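Side-chain contact in putative pachytene checkpoint protein 2 (Caenorhabditis elegans, PDB 4XGU), which is an AAA+ ATPase that binds and hydrolyses ATP and probably plays a key role in chromosome recombination during meiosis: residues B[303-307]-B[308-312]. Sequence-based numbering, arbitrary orientation.
Sequences STLDK and ALVDR
L305 and V310 meet where the loop after strand 293-299 turns into helix 307-312, and every carbon of the leucine side chain faces the same methyl. CB of L305 lies 4.0 Å from CG2 of V310, and the branch carbon CG is about as close. At the tip, CD1 of L305 approaches that CG2 to 3.8 Å and CD2 stays within a similar distance, so the methyl packs along the length of the leucine instead of touching its end alone. V310 presents this branch because CG1 stands anti to its own backbone N (chi1 -170°), which leaves CG2 on the amide side, 3.3 Å from O of D306.

That carbonyl opens the helix. It receives N of L309 at 3.0 Å, with the donor well above the carbonyl plane (54°), and N of V310 in a weaker bond at 3.3 Å. D306 occupies the N-cap position, yet its carboxylate makes no capping bond. One residue on, O of K307 takes N of D311 at 3.1 Å in a fairly straight bond (N-H...O 161°).

Beyond the contact, L305 and L309 touch L176 of strand 174-178, while A308 packs against L217 of a neighbouring subunit. The directional grip here thus comes from main-chain bonds, while the partly exposed L305-V310 pair adds apolar packing between the incoming loop and the first turn, at the surface of the AAA domain.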
loop_
_atom_site.group_PDB
_atom_site.type_symbol
_atom_site.label_atom_id
_atom_site.label_comp_id
_atom_site.label_asym_id
_atom_site.label_seq_id
_atom_site.Cartn_x
_atom_site.Cartn_y
_atom_site.Cartn_z
ATOM N N SER B 303 17.118 -1.541 18.089
ATOM C CA SER B 303 16.443 -0.248 17.916
ATOM C C SER B 303 15.257 -0.233 16.942
ATOM O O SER B 303 14.815 0.838 16.529
ATOM C CB SER B 303 17.451 0.820 17.480
ATOM O OG SER B 303 16.791 2.019 17.120
ATOM N N THR B 304 14.738 -1.401 16.581
ATOM C CA THR B 304 13.494 -1.464 15.812
ATOM C C THR B 304 12.641 -2.609 16.343
ATOM O O THR B 304 12.032 -3.367 15.585
ATOM C CB THR B 304 13.749 -1.640 14.300
ATOM O OG1 THR B 304 14.901 -0.882 13.917
ATOM C CG2 THR B 304 12.547 -1.159 13.488
ATOM N N LEU B 305 12.608 -2.718 17.667
ATOM C CA LEU B 305 11.898 -3.788 18.353
ATOM C C LEU B 305 10.395 -3.729 18.114
ATOM O O LEU B 305 9.797 -2.654 18.137
ATOM C CB LEU B 305 12.186 -3.721 19.851
ATOM C CG LEU B 305 12.760 -4.977 20.500
ATOM C CD1 LEU B 305 13.093 -4.699 21.955
ATOM C CD2 LEU B 305 11.779 -6.131 20.373
ATOM N N ASP B 306 9.790 -4.891 17.890
ATOM C CA ASP B 306 8.346 -4.970 17.705
ATOM C C ASP B 306 7.626 -4.637 19.011
ATOM O O ASP B 306 7.870 -5.262 20.043
ATOM C CB ASP B 306 7.935 -6.359 17.203
ATOM C CG ASP B 306 8.459 -6.657 15.803
ATOM O OD1 ASP B 306 8.862 -5.707 15.097
ATOM O OD2 ASP B 306 8.459 -7.842 15.405
ATOM N N LYS B 307 6.747 -3.641 18.949
ATOM C CA LYS B 307 6.005 -3.163 20.114
ATOM C C LYS B 307 5.216 -4.279 20.795
ATOM O O LYS B 307 5.083 -4.301 22.019
ATOM C CB LYS B 307 5.057 -2.033 19.702
ATOM C CG LYS B 307 4.200 -1.474 20.829
ATOM C CD LYS B 307 4.688 -0.104 21.268
ATOM C CE LYS B 307 3.731 0.525 22.268
ATOM N NZ LYS B 307 4.136 1.911 22.632
ATOM N N ALA B 308 4.703 -5.203 19.991
ATOM C CA ALA B 308 3.890 -6.302 20.498
ATOM C C ALA B 308 4.673 -7.199 21.445
ATOM O O ALA B 308 4.115 -7.758 22.388
ATOM C CB ALA B 308 3.336 -7.119 19.344
ATOM N N LEU B 309 5.970 -7.333 21.192
ATOM C CA LEU B 309 6.802 -8.236 21.976
ATOM C C LEU B 309 7.301 -7.574 23.257
ATOM O O LEU B 309 7.397 -8.219 24.301
ATOM C CB LEU B 309 7.984 -8.730 21.142
ATOM C CG LEU B 309 8.492 -10.121 21.519
ATOM C CD1 LEU B 309 7.420 -11.169 21.260
ATOM C CD2 LEU B 309 9.754 -10.450 20.755
ATOM N N VAL B 310 7.615 -6.285 23.173
ATOM C CA VAL B 310 8.076 -5.540 24.338
ATOM C C VAL B 310 6.969 -5.472 25.387
ATOM O O VAL B 310 7.222 -5.608 26.587
ATOM C CB VAL B 310 8.520 -4.112 23.959
ATOM C CG1 VAL B 310 9.225 -3.444 25.131
ATOM C CG2 VAL B 310 9.431 -4.146 22.741
ATOM N N ASP B 311 5.739 -5.271 24.923
ATOM C CA ASP B 311 4.580 -5.205 25.804
ATOM C C ASP B 311 4.333 -6.536 26.507
ATOM O O ASP B 311 3.844 -6.567 27.636
ATOM C CB ASP B 311 3.330 -4.794 25.016
ATOM C CG ASP B 311 2.957 -3.337 25.223
ATOM O OD1 ASP B 311 3.824 -2.552 25.666
ATOM O OD2 ASP B 311 1.793 -2.979 24.942
ATOM N N ARG B 312 4.683 -7.629 25.834
ATOM C CA ARG B 312 4.430 -8.973 26.346
ATOM C C ARG B 312 5.555 -9.480 27.242
ATOM O O ARG B 312 5.413 -10.502 27.908
ATOM C CB ARG B 312 4.218 -9.953 25.189
ATOM C CG ARG B 312 2.760 -10.184 24.838
ATOM C CD ARG B 312 2.585 -11.227 23.744
ATOM N NE ARG B 312 1.172 -11.458 23.460
ATOM C CZ ARG B 312 0.438 -10.681 22.671
ATOM N NH1 ARG B 312 0.986 -9.625 22.088
ATOM N NH2 ARG B 312 -0.843 -10.957 22.464
#